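Local coordinates for DUF985 domain-containing protein (Shewanella oneidensis, PDB 1YUD) that is of unknown function but adopts the cupin beta-barrel fold of the DUF985 family and assembles as a dimer, at residues E148-M153 with A159-L164; E71-H76 with L81-I86. All blocks are in the same frame, centred on the assembly; numbering follows the deposited sequence.

Contact 1 (E148-M153 with A159-L164); sequences EALLAM and AVVQKL
Val161 has chi1 -175°, which turns CG1 away from its own backbone N and out to meet Leu150 and Leu151. Leu151 has its CG beside the backbone N, at chi1 -85°. Its CB sets out to one side of the opposite segment, yet the branch bends round far enough for CD2 to arrive. Val161 CG1 thus rests against both leucines of the neighbouring helix. It meets Leu150 CB at 3.3 Å and Leu151 CD2 at 3.4 Å. The two leucines approach it differently. Leu150 crosses the valine obliquely and is touched mainly at the root of its side chain, with CD1 farther off, 3.9 Å from Val161 CG1. Leu151 and Val161 run past each other in opposite directions. No hydrogen bond spans the contact, so it is purely apolar packing.

This is a helix-to-helix contact in the C-terminal part of the chain, where the short helices 147-152 and 158-161 follow the last strand of the two sheets. The second helix stops here, and Gln162 is the first residue to leave helical backbone angles. Val160 O takes two backbone bonds at this end, from Lys163 N at 3.1 Å and from Leu164 N at 3.2 Å. Lys163 NZ also folds back to Ala159 O, but that bond is long and weak. Leu150 also touches Phe64 of strand 62-66 and Phe145. Glu148 OE2, on the first helix, is hydrogen-bonded to Glu168 N, near the C-terminus.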
loop_
_atom_site.group_PDB
_atom_site.type_symbol
_atom_site.label_atom_id
_atom_site.label_comp_id
_atom_site.label_asym_id
_atom_site.label_seq_id
_atom_site.Cartn_x
_atom_site.Cartn_y
_atom_site.Cartn_z
ATOM N N GLU A 148 29.762 4.960 10.985
ATOM C CA GLU A 148 31.063 5.425 10.514
ATOM C C GLU A 148 30.956 6.117 9.163
ATOM O O GLU A 148 31.058 7.337 9.073
ATOM C CB GLU A 148 32.045 4.251 10.399
ATOM C CG GLU A 148 32.857 3.945 11.659
ATOM C CD GLU A 148 32.014 3.499 12.840
ATOM O OE1 GLU A 148 31.293 4.337 13.423
ATOM O OE2 GLU A 148 32.077 2.300 13.187
ATOM N N ALA A 149 30.744 5.332 8.112
ATOM C CA ALA A 149 30.647 5.878 6.765
ATOM C C ALA A 149 29.683 7.053 6.693
ATOM O O ALA A 149 29.928 8.019 5.973
ATOM C CB ALA A 149 30.221 4.788 5.789
ATOM N N LEU A 150 28.597 6.981 7.454
ATOM C CA LEU A 150 27.596 8.041 7.436
ATOM C C LEU A 150 28.038 9.376 8.030
ATOM O O LEU A 150 27.504 10.425 7.665
ATOM C CB LEU A 150 26.314 7.558 8.114
ATOM C CG LEU A 150 25.595 6.432 7.368
ATOM C CD1 LEU A 150 24.290 6.125 8.076
ATOM C CD2 LEU A 150 25.345 6.841 5.920
ATOM N N LEU A 151 28.992 9.354 8.955
ATOM C CA LEU A 151 29.492 10.606 9.519
ATOM C C LEU A 151 30.633 11.092 8.625
ATOM O O LEU A 151 30.968 12.275 8.614
ATOM C CB LEU A 151 29.983 10.414 10.956
ATOM C CG LEU A 151 28.906 10.503 12.037
ATOM C CD1 LEU A 151 28.178 11.835 11.929
ATOM C CD2 LEU A 151 27.936 9.366 11.879
ATOM N N ALA A 152 31.230 10.161 7.884
ATOM C CA ALA A 152 32.295 10.496 6.952
ATOM C C ALA A 152 31.564 11.334 5.918
ATOM O O ALA A 152 31.546 12.563 5.995
ATOM C CB ALA A 152 32.852 9.235 6.315
HETATM N N MSE A 153 30.942 10.660 4.957
HETATM C CA MSE A 153 30.164 11.347 3.942
HETATM C C MSE A 153 29.029 12.003 4.740
HETATM O O MSE A 153 28.643 11.503 5.793
HETATM C CB MSE A 153 29.626 10.329 2.917
HETATM C CG MSE A 153 28.712 9.229 3.501
HETATM SE SE MSE A 153 28.524 7.550 2.459
HETATM C CE MSE A 153 27.936 8.279 0.762
ATOM N N ALA A 159 23.404 14.954 13.590
ATOM C CA ALA A 159 22.241 14.893 14.469
ATOM C C ALA A 159 21.273 13.731 14.206
ATOM O O ALA A 159 20.892 13.014 15.135
ATOM C CB ALA A 159 21.488 16.219 14.410
ATOM N N VAL A 160 20.873 13.545 12.950
ATOM C CA VAL A 160 19.935 12.480 12.604
ATOM C C VAL A 160 20.647 11.165 12.281
ATOM O O VAL A 160 20.048 10.095 12.373
ATOM C CB VAL A 160 19.052 12.878 11.403
ATOM C CG1 VAL A 160 19.816 12.671 10.111
ATOM C CG2 VAL A 160 17.757 12.085 11.415
ATOM N N VAL A 161 21.917 11.242 11.898
ATOM C CA VAL A 161 22.676 10.031 11.601
ATOM C C VAL A 161 22.871 9.231 12.897
ATOM O O VAL A 161 22.948 7.997 12.875
ATOM C CB VAL A 161 24.055 10.365 10.999
ATOM C CG1 VAL A 161 24.765 9.086 10.595
ATOM C CG2 VAL A 161 23.889 11.277 9.802
ATOM N N GLN A 162 22.937 9.947 14.020
ATOM C CA GLN A 162 23.108 9.341 15.337
ATOM C C GLN A 162 21.818 8.733 15.867
ATOM O O GLN A 162 21.753 8.332 17.026
ATOM C CB GLN A 162 23.584 10.372 16.353
ATOM C CG GLN A 162 24.945 10.966 16.097
ATOM C CD GLN A 162 25.368 11.900 17.221
ATOM O OE1 GLN A 162 24.598 12.765 17.653
ATOM N NE2 GLN A 162 26.595 11.731 17.700
ATOM N N LYS A 163 20.782 8.687 15.041
ATOM C CA LYS A 163 19.516 8.101 15.468
ATOM C C LYS A 163 19.122 6.935 14.574
ATOM O O LYS A 163 18.658 5.897 15.056
ATOM C CB LYS A 163 18.403 9.157 15.471
ATOM C CG LYS A 163 18.392 10.039 16.712
ATOM C CD LYS A 163 19.712 10.782 16.907
ATOM C CE LYS A 163 19.693 11.610 18.192
ATOM N NZ LYS A 163 20.957 12.377 18.424
ATOM N N LEU A 164 19.325 7.111 13.271
ATOM C CA LEU A 164 18.978 6.092 12.290
ATOM C C LEU A 164 20.218 5.351 11.808
ATOM O O LEU A 164 20.306 4.966 10.644
ATOM C CB LEU A 164 18.271 6.732 11.089
ATOM C CG LEU A 164 17.120 7.713 11.356
ATOM C CD1 LEU A 164 16.582 8.229 10.037
ATOM C CD2 LEU A 164 16.022 7.032 12.138
#

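Contact 2 (E71-H76 with L81-I86); sequences EMWYFH and LTIYMI
Thr82 OG1 donates a hydrogen bond of 2.7 Å to O of Leu81, the residue whose side chain meets Trp73. The hydroxyl lies above the carbonyl plane of Leu81, at a C=O...donor angle of 91°. Weak hydrogen bonds link the same hydroxyl to Asn122 ND2 and Gln96 OE1; the latter would compete with Leu81 O for the proton. The Leu81 side chain goes the other way, and its CD1 lies at the edge of the indole, 3.9 Å from Trp73 CZ3. Ile83 comes over one face of that ring. Its CD1 sits 3.8 Å from the centroid of the six-membered ring and 17° off the normal, a CH-pi contact.

Strand 71-76 belongs to one sheet of the cupin beta-barrel and strand 81-86 to the other. The contact therefore spans the interior between the sheets, and no hydrogen bond joins the two strands. The CA atoms of Trp73 and Ile83 are 9.9 Å apart, and side chains fill the distance. A chi1 of -78° carries the Trp73 indole across to strand 81-86. Its NE1 makes a bent, weak hydrogen bond to Glu71 OE1, two residues back on the same strand.

Replacing Trp73 by alanine would probably open a gap between the sheets and leave Leu81 CD1 and Ile83 CD1 without the ring they pack on. Val111 and Cys131 also pack against the indole.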
loop_
_atom_site.group_PDB
_atom_site.type_symbol
_atom_site.label_atom_id
_atom_site.label_comp_id
_atom_site.label_asym_id
_atom_site.label_seq_id
_atom_site.Cartn_x
_atom_site.Cartn_y
_atom_site.Cartn_z
ATOM N N GLU A 71 10.264 2.468 -3.604
ATOM C CA GLU A 71 9.497 1.759 -2.615
ATOM C C GLU A 71 8.296 2.589 -2.235
ATOM O O GLU A 71 8.421 3.739 -1.841
ATOM C CB GLU A 71 10.359 1.479 -1.388
ATOM C CG GLU A 71 9.787 0.434 -0.455
ATOM C CD GLU A 71 10.705 0.148 0.719
ATOM O OE1 GLU A 71 10.679 0.904 1.717
ATOM O OE2 GLU A 71 11.476 -0.828 0.631
HETATM N N MSE A 72 7.113 2.025 -2.374
HETATM C CA MSE A 72 5.957 2.779 -1.992
HETATM C C MSE A 72 5.681 2.484 -0.525
HETATM O O MSE A 72 5.988 1.403 -0.024
HETATM C CB MSE A 72 4.774 2.417 -2.893
HETATM C CG MSE A 72 4.757 3.209 -4.215
HETATM SE SE MSE A 72 4.411 5.120 -3.973
HETATM C CE MSE A 72 2.599 4.981 -3.299
ATOM N N TRP A 73 5.136 3.462 0.179
ATOM C CA TRP A 73 4.834 3.278 1.578
ATOM C C TRP A 73 3.367 3.539 1.818
ATOM O O TRP A 73 2.858 4.608 1.498
ATOM C CB TRP A 73 5.678 4.223 2.432
ATOM C CG TRP A 73 7.099 3.755 2.626
ATOM C CD1 TRP A 73 8.006 3.462 1.648
ATOM C CD2 TRP A 73 7.779 3.551 3.877
ATOM N NE1 TRP A 73 9.210 3.092 2.210
ATOM C CE2 TRP A 73 9.097 3.138 3.578
ATOM C CE3 TRP A 73 7.400 3.680 5.222
ATOM C CZ2 TRP A 73 10.043 2.854 4.572
ATOM C CZ3 TRP A 73 8.339 3.401 6.212
ATOM C CH2 TRP A 73 9.648 2.992 5.878
ATOM N N TYR A 74 2.680 2.555 2.378
ATOM C CA TYR A 74 1.264 2.714 2.672
ATOM C C TYR A 74 1.147 2.789 4.187
ATOM O O TYR A 74 2.051 2.364 4.904
ATOM C CB TYR A 74 0.493 1.519 2.100
ATOM C CG TYR A 74 0.649 1.424 0.596
ATOM C CD1 TYR A 74 -0.212 2.113 -0.253
ATOM C CD2 TYR A 74 1.715 0.736 0.034
ATOM C CE1 TYR A 74 -0.007 2.125 -1.623
ATOM C CE2 TYR A 74 1.935 0.751 -1.332
ATOM C CZ TYR A 74 1.072 1.454 -2.155
ATOM O OH TYR A 74 1.334 1.558 -3.503
ATOM N N PHE A 75 0.052 3.334 4.684
ATOM C CA PHE A 75 -0.121 3.443 6.120
ATOM C C PHE A 75 -1.346 2.662 6.572
ATOM O O PHE A 75 -2.480 2.972 6.177
ATOM C CB PHE A 75 -0.280 4.909 6.522
ATOM C CG PHE A 75 -0.315 5.125 7.997
ATOM C CD1 PHE A 75 0.873 5.194 8.727
ATOM C CD2 PHE A 75 -1.529 5.229 8.670
ATOM C CE1 PHE A 75 0.856 5.367 10.127
ATOM C CE2 PHE A 75 -1.568 5.398 10.059
ATOM C CZ PHE A 75 -0.367 5.469 10.791
ATOM N N HIS A 76 -1.125 1.666 7.423
ATOM C CA HIS A 76 -2.230 0.854 7.924
ATOM C C HIS A 76 -2.801 1.375 9.230
ATOM O O HIS A 76 -4.011 1.628 9.337
ATOM C CB HIS A 76 -1.779 -0.582 8.115
ATOM C CG HIS A 76 -1.309 -1.231 6.856
ATOM N ND1 HIS A 76 -2.126 -1.394 5.760
ATOM C CD2 HIS A 76 -0.123 -1.801 6.533
ATOM C CE1 HIS A 76 -1.466 -2.046 4.818
ATOM N NE2 HIS A 76 -0.250 -2.307 5.261
ATOM N N LEU A 81 4.869 8.203 10.966
ATOM C CA LEU A 81 6.326 8.048 10.928
ATOM C C LEU A 81 6.991 9.285 10.336
ATOM O O LEU A 81 6.384 10.351 10.234
ATOM C CB LEU A 81 6.708 6.820 10.092
ATOM C CG LEU A 81 5.940 5.534 10.413
ATOM C CD1 LEU A 81 6.423 4.424 9.509
ATOM C CD2 LEU A 81 6.144 5.145 11.857
ATOM N N THR A 82 8.244 9.142 9.943
ATOM C CA THR A 82 8.962 10.249 9.347
ATOM C C THR A 82 10.071 9.636 8.547
ATOM O O THR A 82 10.915 8.929 9.084
ATOM C CB THR A 82 9.543 11.173 10.409
ATOM O OG1 THR A 82 8.472 11.682 11.213
ATOM C CG2 THR A 82 10.275 12.339 9.765
ATOM N N ILE A 83 10.054 9.884 7.247
ATOM C CA ILE A 83 11.073 9.317 6.392
ATOM C C ILE A 83 12.198 10.315 6.229
ATOM O O ILE A 83 12.011 11.393 5.670
ATOM C CB ILE A 83 10.511 8.982 5.007
ATOM C CG1 ILE A 83 9.133 8.322 5.143
ATOM C CG2 ILE A 83 11.477 8.088 4.267
ATOM C CD1 ILE A 83 9.165 6.942 5.714
ATOM N N TYR A 84 13.369 9.963 6.734
ATOM C CA TYR A 84 14.518 10.828 6.614
ATOM C C TYR A 84 15.291 10.293 5.419
ATOM O O TYR A 84 15.701 9.134 5.400
ATOM C CB TYR A 84 15.363 10.773 7.890
ATOM C CG TYR A 84 14.598 11.110 9.157
ATOM C CD1 TYR A 84 13.685 10.218 9.696
ATOM C CD2 TYR A 84 14.790 12.325 9.810
ATOM C CE1 TYR A 84 12.979 10.517 10.854
ATOM C CE2 TYR A 84 14.090 12.638 10.971
ATOM C CZ TYR A 84 13.180 11.727 11.495
ATOM O OH TYR A 84 12.482 12.014 12.665
HETATM N N MSE A 85 15.463 11.138 4.408
HETATM C CA MSE A 85 16.169 10.750 3.192
HETATM C C MSE A 85 17.349 11.672 2.937
HETATM O O MSE A 85 17.269 12.875 3.183
HETATM C CB MSE A 85 15.213 10.809 1.995
HETATM C CG MSE A 85 14.008 9.876 2.096
HETATM SE SE MSE A 85 12.436 10.599 1.216
HETATM C CE MSE A 85 13.273 10.880 -0.507
ATOM N N ILE A 86 18.435 11.098 2.432
ATOM C CA ILE A 86 19.649 11.845 2.127
ATOM C C ILE A 86 20.036 11.623 0.656
ATOM O O ILE A 86 20.458 10.520 0.273
ATOM C CB ILE A 86 20.809 11.386 3.061
ATOM C CG1 ILE A 86 20.454 11.692 4.520
ATOM C CG2 ILE A 86 22.107 12.081 2.681
ATOM C CD1 ILE A 86 21.408 11.105 5.531
#

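In the fold
The centres of contacts 1 and 2 lie about 19 Å apart, and the two follow in series along the chain: contact 2 closes before contact 1 opens. Contact 2 is near the middle of the subunit, its centre about 6 Å from that of the chain, and joins the two sheets. The centre of contact 1 lies about 17 Å from the centre of the chain, in the C-terminal segment with two short helices. Strand 81-86 connects them. Tyr84, on this strand, packs through CD2 against Val160 CG2 at 3.4 Å and through CD1 against Leu164 CD1 at 3.5 Å. The C-terminal segment thus lies against the sheet of strands 62-66 and 81-86, while strand 71-76 meets the second subunit.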